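Local coordinates for protein carbonic anhydrase (Unidentified, PDB 3R1W) that probably catalyses the reversible hydration of carbon dioxide to bicarbonate, as a trimeric left-handed beta-helix carbonic anhydrase of the gamma type, at residues S66-S71 with D93-H98; N109-G114 with A123-E128; L49-G54 with G70-I75. All blocks are in the same frame, centred on the assembly; numbering follows the deposited sequence.

Contact 1 of 3, residues S66-S71 with D93-H98; sequences SVQDGS and DVTIGH
Gln68 and Asp69 meet the ring of His98 in two different ways. Gln68 sets its amide oxygen over one face. Its OE1 lies 3.3 Å above the His98 ring plane, over the ring centre, and the amide and ring planes are 54° apart. Asp69 comes to the ring edge. His98 ND1 donates to Asp69 OD1 at 2.7 Å, and this oxygen lies in the ring plane. The carboxylate itself is met from above its own plane, by 35°. Edge bond and face contact together probably limit how the imidazole can turn. Asp69 OD1 also makes a salt bridge to Arg53 of the second subunit. The His98 ring meets His74 and His103 of that same subunit. Three histidines at a subunit interface are consistent with the zinc site of gamma-class carbonic anhydrases.

The two segments are neighbouring rungs of a left-handed parallel beta-helix. Strands 66-67 and 94-96 run parallel. Ser66 N donates to Val94 O, Ile96 N to Ser66 O, and Gln68 N to Ile96 O. Ser66 and Thr95 share one face; Tyr175 of helix 162-184 packs on Ser66 and Gln68. Ser66 OG lies between its backbone N and carbonyl carbon (chi1 64°) and faces a water 2.7 Å away, which donates to Thr95 OG1 at 2.8 Å. The far end of the Gln68 amide, NE2, makes a weak 3.4 Å bond to Ser66 OG and lies 3.3 Å from Thr95 CG2. On the inner face Val67 and Ile96 point the same way, with Val67 CG2 4.0 Å from Ile96 CD1.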
ATOM      1  N   SER B  66      15.099  -1.519   8.796  1.00  5.16           N
ATOM      2  CA  SER B  66      14.122  -2.353   8.111  1.00  6.36           C
ATOM      3  C   SER B  66      13.219  -1.491   7.249  1.00  7.99           C
ATOM      4  O   SER B  66      12.884  -0.362   7.615  1.00  8.37           O
ATOM      5  CB  SER B  66      13.295  -3.191   9.095  1.00  9.18           C
ATOM      6  OG  SER B  66      12.505  -2.386   9.950  1.00  6.38           O
ATOM      7  N   VAL B  67      12.866  -2.026   6.091  1.00  5.74           N
ATOM      8  CA  VAL B  67      11.906  -1.411   5.189  1.00  5.20           C
ATOM      9  C   VAL B  67      10.783  -2.428   5.057  1.00  7.65           C
ATOM     10  O   VAL B  67      10.917  -3.404   4.335  1.00  6.00           O
ATOM     11  CB  VAL B  67      12.530  -1.150   3.807  1.00  8.50           C
ATOM     12  CG1 VAL B  67      11.502  -0.522   2.861  1.00  6.73           C
ATOM     13  CG2 VAL B  67      13.760  -0.252   3.948  1.00  8.45           C
ATOM     14  N   GLN B  68       9.684  -2.210   5.771  1.00  6.25           N
ATOM     15  CA  GLN B  68       8.680  -3.263   5.925  1.00  4.85           C
ATOM     16  C   GLN B  68       7.650  -3.383   4.799  1.00  5.40           C
ATOM     17  O   GLN B  68       7.592  -2.559   3.879  1.00  8.15           O
ATOM     18  CB  GLN B  68       8.009  -3.164   7.298  1.00  4.97           C
ATOM     19  CG  GLN B  68       9.016  -3.407   8.420  1.00  7.39           C
ATOM     20  CD  GLN B  68       8.430  -3.179   9.796  1.00 12.83           C
ATOM     21  OE1 GLN B  68       7.214  -3.038   9.951  1.00 12.77           O
ATOM     22  NE2 GLN B  68       9.294  -3.125  10.804  1.00 12.46           N
ATOM     23  N   ASP B  69       6.852  -4.440   4.899  1.00  5.01           N
ATOM     24  CA  ASP B  69       6.018  -4.936   3.805  1.00  6.48           C
ATOM     25  C   ASP B  69       5.211  -3.834   3.150  1.00  6.46           C
ATOM     26  O   ASP B  69       4.499  -3.100   3.831  1.00  6.09           O
ATOM     27  CB  ASP B  69       5.044  -5.993   4.344  1.00  6.83           C
ATOM     28  CG  ASP B  69       5.683  -6.895   5.404  1.00  8.87           C
ATOM     29  OD1 ASP B  69       6.022  -6.383   6.496  1.00  7.32           O
ATOM     30  OD2 ASP B  69       5.825  -8.113   5.158  1.00  7.86           O
ATOM     31  N   GLY B  70       5.313  -3.722   1.828  1.00  4.53           N
ATOM     32  CA  GLY B  70       4.444  -2.816   1.108  1.00  8.04           C
ATOM     33  C   GLY B  70       4.871  -1.359   1.154  1.00  6.70           C
ATOM     34  O   GLY B  70       4.171  -0.506   0.616  1.00  7.53           O
ATOM     35  N   SER B  71       6.018  -1.068   1.769  1.00  5.07           N
ATOM     36  CA  SER B  71       6.529   0.309   1.787  1.00  3.21           C
ATOM     37  C   SER B  71       7.009   0.712   0.398  1.00  8.17           C
ATOM     38  O   SER B  71       7.419  -0.138  -0.400  1.00  8.15           O
ATOM     39  CB  SER B  71       7.682   0.463   2.792  1.00  6.60           C
ATOM     40  OG  SER B  71       7.246   0.251   4.126  1.00 11.70           O
ATOM     41  N   ASP B  93      19.493   1.802  12.470  1.00  7.68           N
ATOM     42  CA  ASP B  93      18.520   1.438  13.496  1.00  6.02           C
ATOM     43  C   ASP B  93      17.202   2.159  13.275  1.00  7.87           C
ATOM     44  O   ASP B  93      16.553   2.600  14.215  1.00  8.55           O
ATOM     45  CB  ASP B  93      19.060   1.756  14.893  1.00  7.85           C
ATOM     46  CG  ASP B  93      20.275   0.915  15.254  1.00 10.04           C
ATOM     47  OD1 ASP B  93      20.225  -0.329  15.106  1.00 11.41           O
ATOM     48  OD2 ASP B  93      21.285   1.501  15.683  1.00 11.55           O
ATOM     49  N   VAL B  94      16.817   2.296  12.014  1.00  7.87           N
ATOM     50  CA  VAL B  94      15.540   2.904  11.681  1.00  4.10           C
ATOM     51  C   VAL B  94      14.542   1.793  11.371  1.00  7.13           C
ATOM     52  O   VAL B  94      14.849   0.855  10.642  1.00  8.30           O
ATOM     53  CB  VAL B  94      15.679   3.880  10.484  1.00  3.99           C
ATOM     54  CG1 VAL B  94      14.304   4.380  10.029  1.00  5.91           C
ATOM     55  CG2 VAL B  94      16.592   5.048  10.862  1.00  4.57           C
ATOM     56  N   THR B  95      13.355   1.878  11.959  1.00  6.76           N
ATOM     57  CA  THR B  95      12.320   0.890  11.685  1.00  5.86           C
ATOM     58  C   THR B  95      11.245   1.548  10.816  1.00  9.51           C
ATOM     59  O   THR B  95      10.515   2.423  11.277  1.00  9.45           O
ATOM     60  CB  THR B  95      11.704   0.344  12.984  1.00  8.26           C
ATOM     61  OG1 THR B  95      12.735  -0.232  13.798  1.00 11.35           O
ATOM     62  CG2 THR B  95      10.652  -0.731  12.672  1.00 10.94           C
ATOM     63  N   ILE B  96      11.164   1.144   9.553  1.00  6.98           N
ATOM     64  CA  ILE B  96      10.176   1.722   8.648  1.00  5.03           C
ATOM     65  C   ILE B  96       8.984   0.773   8.576  1.00  7.33           C
ATOM     66  O   ILE B  96       9.078  -0.315   8.014  1.00  7.70           O
ATOM     67  CB  ILE B  96      10.791   1.994   7.255  1.00  5.56           C
ATOM     68  CG1 ILE B  96      11.986   2.950   7.389  1.00  9.28           C
ATOM     69  CG2 ILE B  96       9.747   2.582   6.294  1.00  7.34           C
ATOM     70  CD1 ILE B  96      12.879   2.977   6.158  1.00 12.35           C
ATOM     71  N   GLY B  97       7.871   1.189   9.179  1.00  9.35           N
ATOM     72  CA  GLY B  97       6.691   0.349   9.317  1.00  8.64           C
ATOM     73  C   GLY B  97       6.022  -0.031   8.004  1.00  8.87           C
ATOM     74  O   GLY B  97       6.272   0.589   6.967  1.00  5.81           O
ATOM     75  N   HIS B  98       5.168  -1.052   8.055  1.00  6.51           N
ATOM     76  CA  HIS B  98       4.467  -1.551   6.866  1.00  6.15           C
ATOM     77  C   HIS B  98       3.790  -0.428   6.102  1.00  4.67           C
ATOM     78  O   HIS B  98       3.216   0.475   6.702  1.00  7.02           O
ATOM     79  CB  HIS B  98       3.390  -2.578   7.253  1.00  4.45           C
ATOM     80  CG  HIS B  98       3.816  -3.530   8.328  1.00  7.18           C
ATOM     81  ND1 HIS B  98       4.574  -4.651   8.065  1.00  7.67           N
ATOM     82  CD2 HIS B  98       3.587  -3.533   9.663  1.00  5.97           C
ATOM     83  CE1 HIS B  98       4.799  -5.300   9.195  1.00  8.71           C
ATOM     84  NE2 HIS B  98       4.215  -4.642  10.177  1.00  8.80           N
TER
HETATM   85  O   HOH W   1      13.793  -2.437  12.341  1.00 13.48           O

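Contact 2 of 3, residues N109-G114 with A123-E128; sequences NRVLIG and AIVEDE
The backbones come closest at Asn109 and Asp127, CA atoms 4.8 Å apart, and Glu128 N donates to Asn109 O at 3.0 Å. A second bond is nearly straight: Asn109 N donates to Asp127 OD1 at 2.9 Å, with an angle of 172° at the hydrogen. It reaches the carboxylate from well above its plane. The side chains of Asn109 and Asp127 lie alongside each other. A water accepts from Asn109 ND2 and Arg110 NH2 and donates to Asp127 OD2. Asn109 OD1 is held by Asp92 N.

These are matching corners on successive coils of the beta-helix, within a hexapeptide-repeat region. Arg110 and Glu128 each have a positive phi, where the chain turns from one wall to the next.

Their side chains run together and point the same way. Arg110 NE forms a salt bridge to Glu128 OE2 at 2.8 Å. Glu128 OE2 receives it on its anti lone pair, the one away from OE1. The oxygen lies near the guanidinium plane, while the carboxylate is turned 76° against it. A bend at chi3 (-60°) brings the guanidinium edge to this oxygen. Arg165 of helix 162-184 grips the same OE2, and Phe168 of that helix packs on both side chains. With a leucine at Arg110, Glu128 would probably be left with Arg165 as its main charged partner, and the corner water would lose a donor.

In the coil interior, Val111 CG1 touches Val125 CG1 at 4.0 Å. Val111 CG2 lies 3.4 Å from Glu126 O, a buried carbonyl oxygen with no polar partner in the model.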
ATOM      1  N   ASN B 109      19.249   8.567  12.875  1.00 11.03           N
ATOM      2  CA  ASN B 109      19.443   7.257  13.487  1.00 11.58           C
ATOM      3  C   ASN B 109      18.458   6.993  14.619  1.00 12.69           C
ATOM      4  O   ASN B 109      18.045   7.917  15.315  1.00 12.08           O
ATOM      5  CB  ASN B 109      20.864   7.136  14.048  1.00  9.41           C
ATOM      6  CG  ASN B 109      21.931   7.473  13.031  1.00 17.96           C
ATOM      7  OD1 ASN B 109      21.876   7.037  11.880  1.00 13.43           O
ATOM      8  ND2 ASN B 109      22.919   8.254  13.454  1.00 20.46           N
ATOM      9  N   ARG B 110      18.112   5.721  14.813  1.00 10.34           N
ATOM     10  CA  ARG B 110      17.260   5.298  15.923  1.00 12.55           C
ATOM     11  C   ARG B 110      15.914   6.011  15.841  1.00 13.60           C
ATOM     12  O   ARG B 110      15.588   6.874  16.653  1.00 14.57           O
ATOM     13  CB  ARG B 110      17.966   5.530  17.271  1.00 12.12           C
ATOM     14  CG  ARG B 110      19.227   4.696  17.426  1.00 12.14           C
ATOM     15  CD  ARG B 110      19.894   4.904  18.788  1.00 12.30           C
ATOM     16  NE  ARG B 110      20.273   6.297  18.996  1.00 15.66           N
ATOM     17  CZ  ARG B 110      21.361   6.875  18.493  1.00 26.08           C
ATOM     18  NH1 ARG B 110      22.203   6.184  17.734  1.00 26.44           N
ATOM     19  NH2 ARG B 110      21.607   8.156  18.748  1.00 31.70           N
ATOM     20  N   VAL B 111      15.153   5.655  14.812  1.00 10.26           N
ATOM     21  CA  VAL B 111      13.900   6.324  14.496  1.00  8.41           C
ATOM     22  C   VAL B 111      12.832   5.264  14.222  1.00  7.72           C
ATOM     23  O   VAL B 111      13.113   4.245  13.585  1.00  9.89           O
ATOM     24  CB  VAL B 111      14.068   7.235  13.254  1.00 10.99           C
ATOM     25  CG1 VAL B 111      12.734   7.776  12.789  1.00 10.07           C
ATOM     26  CG2 VAL B 111      15.037   8.386  13.562  1.00 15.86           C
ATOM     27  N   LEU B 112      11.622   5.503  14.728  1.00  7.17           N
ATOM     28  CA  LEU B 112      10.472   4.646  14.470  1.00  9.41           C
ATOM     29  C   LEU B 112       9.540   5.357  13.510  1.00 13.68           C
ATOM     30  O   LEU B 112       8.970   6.391  13.854  1.00 15.22           O
ATOM     31  CB  LEU B 112       9.710   4.388  15.770  1.00 13.47           C
ATOM     32  CG  LEU B 112       9.561   2.980  16.330  1.00 26.96           C
ATOM     33  CD1 LEU B 112       8.644   3.022  17.550  1.00 17.39           C
ATOM     34  CD2 LEU B 112       9.007   2.030  15.279  1.00 25.32           C
ATOM     35  N   ILE B 113       9.372   4.809  12.313  1.00 10.15           N
ATOM     36  CA  ILE B 113       8.388   5.353  11.383  1.00 10.80           C
ATOM     37  C   ILE B 113       7.180   4.417  11.368  1.00 14.86           C
ATOM     38  O   ILE B 113       7.282   3.281  10.925  1.00 11.91           O
ATOM     39  CB  ILE B 113       8.984   5.543   9.973  1.00  9.67           C
ATOM     40  CG1 ILE B 113      10.056   6.641  10.009  1.00 15.10           C
ATOM     41  CG2 ILE B 113       7.894   5.929   8.965  1.00 11.85           C
ATOM     42  CD1 ILE B 113      11.116   6.465   8.992  1.00 22.06           C
ATOM     43  N   GLY B 114       6.047   4.889  11.888  1.00 10.57           N
ATOM     44  CA  GLY B 114       4.870   4.045  12.034  1.00 10.68           C
ATOM     45  C   GLY B 114       4.323   3.528  10.722  1.00  7.43           C
ATOM     46  O   GLY B 114       4.512   4.134   9.662  1.00  7.36           O
ATOM     47  N   ALA B 123      11.643  16.838   3.978  1.00 11.50           N
ATOM     48  CA  ALA B 123      11.445  16.661   5.411  1.00 16.10           C
ATOM     49  C   ALA B 123      12.728  16.141   6.064  1.00  8.43           C
ATOM     50  O   ALA B 123      13.489  15.398   5.457  1.00  9.50           O
ATOM     51  CB  ALA B 123      10.264  15.712   5.682  1.00 14.43           C
ATOM     52  N   ILE B 124      12.958  16.534   7.312  1.00  9.67           N
ATOM     53  CA  ILE B 124      14.124  16.078   8.047  1.00  8.57           C
ATOM     54  C   ILE B 124      13.684  15.513   9.385  1.00 11.03           C
ATOM     55  O   ILE B 124      13.097  16.218  10.201  1.00 17.79           O
ATOM     56  CB  ILE B 124      15.127  17.236   8.284  1.00 13.31           C
ATOM     57  CG1 ILE B 124      15.686  17.730   6.947  1.00 15.25           C
ATOM     58  CG2 ILE B 124      16.249  16.793   9.206  1.00 13.37           C
ATOM     59  CD1 ILE B 124      16.514  19.002   7.052  1.00 21.29           C
ATOM     60  N   VAL B 125      13.935  14.227   9.594  1.00 11.99           N
ATOM     61  CA  VAL B 125      13.625  13.593  10.868  1.00  8.41           C
ATOM     62  C   VAL B 125      14.918  13.372  11.643  1.00 11.04           C
ATOM     63  O   VAL B 125      15.800  12.627  11.207  1.00 10.66           O
ATOM     64  CB  VAL B 125      12.902  12.247  10.666  1.00 10.85           C
ATOM     65  CG1 VAL B 125      12.485  11.655  12.013  1.00 12.51           C
ATOM     66  CG2 VAL B 125      11.686  12.427   9.758  1.00 10.59           C
ATOM     67  N   GLU B 126      15.043  14.033  12.788  1.00 11.64           N
ATOM     68  CA  GLU B 126      16.253  13.906  13.593  1.00 13.45           C
ATOM     69  C   GLU B 126      16.344  12.542  14.295  1.00 16.63           C
ATOM     70  O   GLU B 126      15.427  11.719  14.198  1.00 11.35           O
ATOM     71  CB  GLU B 126      16.347  15.073  14.586  1.00 10.11           C
ATOM     72  CG  GLU B 126      16.446  16.417  13.879  1.00 14.66           C
ATOM     73  CD  GLU B 126      16.576  17.601  14.824  1.00 19.51           C
ATOM     74  OE1 GLU B 126      16.549  17.404  16.058  1.00 18.48           O
ATOM     75  OE2 GLU B 126      16.702  18.735  14.321  1.00 18.66           O
ATOM     76  N   ASP B 127      17.461  12.301  14.976  1.00 15.60           N
ATOM     77  CA  ASP B 127      17.669  11.062  15.733  1.00 11.42           C
ATOM     78  C   ASP B 127      16.612  10.875  16.811  1.00 10.76           C
ATOM     79  O   ASP B 127      16.136  11.847  17.394  1.00 12.67           O
ATOM     80  CB  ASP B 127      19.025  11.087  16.450  1.00 14.29           C
ATOM     81  CG  ASP B 127      20.207  11.072  15.508  1.00 19.22           C
ATOM     82  OD1 ASP B 127      20.021  10.970  14.272  1.00 18.10           O
ATOM     83  OD2 ASP B 127      21.346  11.155  16.026  1.00 18.88           O
ATOM     84  N   GLU B 128      16.273   9.622  17.095  1.00  7.96           N
ATOM     85  CA  GLU B 128      15.434   9.289  18.245  1.00 10.51           C
ATOM     86  C   GLU B 128      14.082  10.001  18.223  1.00 14.20           C
ATOM     87  O   GLU B 128      13.672  10.643  19.189  1.00 13.41           O
ATOM     88  CB  GLU B 128      16.216   9.528  19.554  1.00  8.32           C
ATOM     89  CG  GLU B 128      17.478   8.661  19.599  1.00 10.01           C
ATOM     90  CD  GLU B 128      18.306   8.808  20.872  1.00 17.66           C
ATOM     91  OE1 GLU B 128      18.000   9.683  21.710  1.00 22.90           O
ATOM     92  OE2 GLU B 128      19.279   8.037  21.022  1.00 20.56           O
TER
HETATM   93  O   HOH W   2      23.202   9.347  16.266  1.00 29.41           O

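Contact 3 of 3, residues L49-G54 with G70-I75; sequences LAVIRG and GSVLHI
Val51 and Val72 are paired on strands 51-54 and 72-74, two rungs in one wall of the left-handed beta-helix, which here faces another subunit. The strands run parallel, 9° apart. Three backbone bonds join them. Val51 N donates to Ser71 O at 2.8 Å, Leu73 N donates to Val51 O, and Arg53 N donates to Leu73 O. Ile52 and Leu73 point the same way into the coil interior, with Ile52 CG2 4.0 Å from Leu73 CB. Val51 CB meets Val72 CG2 on the outer face, at the interface with the third subunit.

Beyond them Arg53 brings its guanidinium, tilted by 34°, over one face of the His74 ring. His74 NE2 sits 3.3 Å above the guanidinium plane, and Arg53 NH2 lies 3.7 Å above the ring plane. Ile75 CD1 touches the opposite face near its rim. CG of Arg53 is anti to the backbone N (chi1 179°), and a bend at chi3 folds the chain over the imidazole.

Asp55 serves both groups: Arg53 NH1 makes a salt bridge to its OD2, and His74 NE2 is hydrogen-bonded to its OD1. Arg53 NH2 also reaches Asp69 of the third subunit, and the guanidinium has a cation-pi contact with Trp47 there. The His74 ring meets His103 of its own chain and His98 of the third subunit, consistent with the inter-subunit histidine site of gamma-class enzymes. Arg53 and His74 thus lie face to face at an angle, with no direct hydrogen bond, and their shared carboxylate partner probably keeps both groups in a fixed orientation at the interface.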
ATOM      1  N   LEU B  49       7.159  -7.289  -0.836  1.00  6.71           N
ATOM      2  CA  LEU B  49       6.397  -6.326  -1.627  1.00  4.29           C
ATOM      3  C   LEU B  49       6.705  -4.864  -1.286  1.00  8.86           C
ATOM      4  O   LEU B  49       5.836  -3.999  -1.421  1.00  7.93           O
ATOM      5  CB  LEU B  49       4.896  -6.615  -1.524  1.00  6.56           C
ATOM      6  CG  LEU B  49       4.508  -8.062  -1.867  1.00 14.33           C
ATOM      7  CD1 LEU B  49       2.994  -8.273  -1.781  1.00 15.50           C
ATOM      8  CD2 LEU B  49       5.018  -8.448  -3.252  1.00 14.70           C
ATOM      9  N   ALA B  50       7.934  -4.595  -0.844  1.00  4.22           N
ATOM     10  CA  ALA B  50       8.420  -3.220  -0.713  1.00  4.94           C
ATOM     11  C   ALA B  50       9.128  -2.773  -1.996  1.00  7.20           C
ATOM     12  O   ALA B  50       9.695  -3.597  -2.726  1.00  8.57           O
ATOM     13  CB  ALA B  50       9.358  -3.079   0.478  1.00  6.39           C
ATOM     14  N   VAL B  51       9.112  -1.466  -2.249  1.00  4.08           N
ATOM     15  CA  VAL B  51       9.770  -0.896  -3.417  1.00  3.63           C
ATOM     16  C   VAL B  51      10.750   0.178  -2.983  1.00  6.13           C
ATOM     17  O   VAL B  51      10.395   1.070  -2.211  1.00  6.67           O
ATOM     18  CB  VAL B  51       8.743  -0.270  -4.399  1.00  4.00           C
ATOM     19  CG1 VAL B  51       9.460   0.357  -5.600  1.00  8.40           C
ATOM     20  CG2 VAL B  51       7.751  -1.326  -4.860  1.00  6.16           C
ATOM     21  N   ILE B  52      11.990   0.079  -3.460  1.00  3.55           N
ATOM     22  CA  ILE B  52      12.976   1.136  -3.262  1.00  1.82           C
ATOM     23  C   ILE B  52      13.525   1.509  -4.644  1.00  4.55           C
ATOM     24  O   ILE B  52      14.355   0.794  -5.215  1.00  6.91           O
ATOM     25  CB  ILE B  52      14.121   0.688  -2.319  1.00  5.35           C
ATOM     26  CG1 ILE B  52      13.560  -0.007  -1.073  1.00  7.80           C
ATOM     27  CG2 ILE B  52      14.962   1.891  -1.900  1.00  5.07           C
ATOM     28  CD1 ILE B  52      14.642  -0.506  -0.131  1.00  8.82           C
ATOM     29  N   ARG B  53      13.028   2.614  -5.184  1.00  6.32           N
ATOM     30  CA  ARG B  53      13.283   2.953  -6.586  1.00  6.84           C
ATOM     31  C   ARG B  53      14.225   4.155  -6.703  1.00  6.46           C
ATOM     32  O   ARG B  53      13.804   5.310  -6.612  1.00  7.88           O
ATOM     33  CB  ARG B  53      11.961   3.167  -7.348  1.00  4.76           C
ATOM     34  CG  ARG B  53      12.148   3.553  -8.832  1.00  6.61           C
ATOM     35  CD  ARG B  53      10.961   3.179  -9.743  1.00  9.62           C
ATOM     36  NE  ARG B  53       9.705   3.857  -9.427  1.00  6.45           N
ATOM     37  CZ  ARG B  53       9.322   5.031  -9.924  1.00  8.30           C
ATOM     38  NH1 ARG B  53      10.117   5.700 -10.753  1.00  7.52           N
ATOM     39  NH2 ARG B  53       8.143   5.546  -9.576  1.00  6.01           N
ATOM     40  N   GLY B  54      15.511   3.869  -6.879  1.00  6.69           N
ATOM     41  CA  GLY B  54      16.516   4.918  -6.984  1.00  4.59           C
ATOM     42  C   GLY B  54      16.908   5.177  -8.423  1.00  7.42           C
ATOM     43  O   GLY B  54      18.067   5.032  -8.793  1.00  8.79           O
ATOM     44  N   GLY B  70       5.313  -3.722   1.828  1.00  4.53           N
ATOM     45  CA  GLY B  70       4.444  -2.816   1.108  1.00  8.04           C
ATOM     46  C   GLY B  70       4.871  -1.359   1.154  1.00  6.70           C
ATOM     47  O   GLY B  70       4.171  -0.506   0.616  1.00  7.53           O
ATOM     48  N   SER B  71       6.018  -1.068   1.769  1.00  5.07           N
ATOM     49  CA  SER B  71       6.529   0.309   1.787  1.00  3.21           C
ATOM     50  C   SER B  71       7.009   0.712   0.398  1.00  8.17           C
ATOM     51  O   SER B  71       7.419  -0.138  -0.400  1.00  8.15           O
ATOM     52  CB  SER B  71       7.682   0.463   2.792  1.00  6.60           C
ATOM     53  OG  SER B  71       7.246   0.251   4.126  1.00 11.70           O
ATOM     54  N   VAL B  72       6.943   2.007   0.107  1.00  5.53           N
ATOM     55  CA  VAL B  72       7.508   2.546  -1.124  1.00  5.79           C
ATOM     56  C   VAL B  72       8.458   3.681  -0.751  1.00  4.99           C
ATOM     57  O   VAL B  72       8.076   4.621  -0.043  1.00  4.30           O
ATOM     58  CB  VAL B  72       6.419   3.042  -2.107  1.00  4.09           C
ATOM     59  CG1 VAL B  72       7.035   3.879  -3.240  1.00  7.35           C
ATOM     60  CG2 VAL B  72       5.650   1.856  -2.693  1.00  5.31           C
ATOM     61  N   LEU B  73       9.709   3.552  -1.189  1.00  5.20           N
ATOM     62  CA  LEU B  73      10.721   4.588  -0.987  1.00  2.98           C
ATOM     63  C   LEU B  73      11.112   5.143  -2.346  1.00  7.72           C
ATOM     64  O   LEU B  73      11.513   4.394  -3.232  1.00  7.40           O
ATOM     65  CB  LEU B  73      11.969   4.020  -0.322  1.00  5.89           C
ATOM     66  CG  LEU B  73      11.897   3.153   0.938  1.00 14.94           C
ATOM     67  CD1 LEU B  73      13.225   3.188   1.714  1.00  7.60           C
ATOM     68  CD2 LEU B  73      10.715   3.462   1.833  1.00 11.52           C
ATOM     69  N   HIS B  74      11.006   6.454  -2.513  1.00  6.16           N
ATOM     70  CA  HIS B  74      11.330   7.049  -3.797  1.00  5.04           C
ATOM     71  C   HIS B  74      11.880   8.460  -3.600  1.00  7.90           C
ATOM     72  O   HIS B  74      12.104   8.912  -2.477  1.00  8.34           O
ATOM     73  CB  HIS B  74      10.106   7.020  -4.734  1.00  7.45           C
ATOM     74  CG  HIS B  74      10.439   7.289  -6.172  1.00  7.13           C
ATOM     75  ND1 HIS B  74       9.764   8.216  -6.936  1.00 11.23           N
ATOM     76  CD2 HIS B  74      11.393   6.761  -6.978  1.00  7.34           C
ATOM     77  CE1 HIS B  74      10.284   8.249  -8.151  1.00  8.25           C
ATOM     78  NE2 HIS B  74      11.274   7.375  -8.203  1.00  7.73           N
ATOM     79  N   ILE B  75      12.123   9.137  -4.706  1.00  5.77           N
ATOM     80  CA  ILE B  75      12.855  10.386  -4.690  1.00  5.52           C
ATOM     81  C   ILE B  75      12.279  11.350  -5.716  1.00 11.37           C
ATOM     82  O   ILE B  75      11.345  11.009  -6.447  1.00 10.61           O
ATOM     83  CB  ILE B  75      14.348  10.137  -4.969  1.00  9.16           C
ATOM     84  CG1 ILE B  75      14.536   9.084  -6.078  1.00  9.20           C
ATOM     85  CG2 ILE B  75      15.033   9.639  -3.703  1.00  8.39           C
ATOM     86  CD1 ILE B  75      14.002   9.487  -7.479  1.00  8.34           C
TER

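How the contacts relate
From the N terminus, contact 3 opens first at 49-54 and closes one coil at 70-75. Contact 1 opens inside this loop, at 66-71, and closes beyond it, at 93-98, after a long excursion, so the two cross. They share Gly70 and Ser71. Contact 2 follows in series, from 109-114 to 123-128. Contacts 1 and 2 meet where strands 94-96 and 111-113 lie side by side, with a probable hydrogen bond of 2.8 Å from Gly97 N to Ile113 O. Contacts 2 and 3 do not touch. Their centres are about 18 Å apart. Contact 3 joins strands of one wall, contact 1 joins strands of another, and contact 2 ties a corner of successive coils along the beta-helix axis.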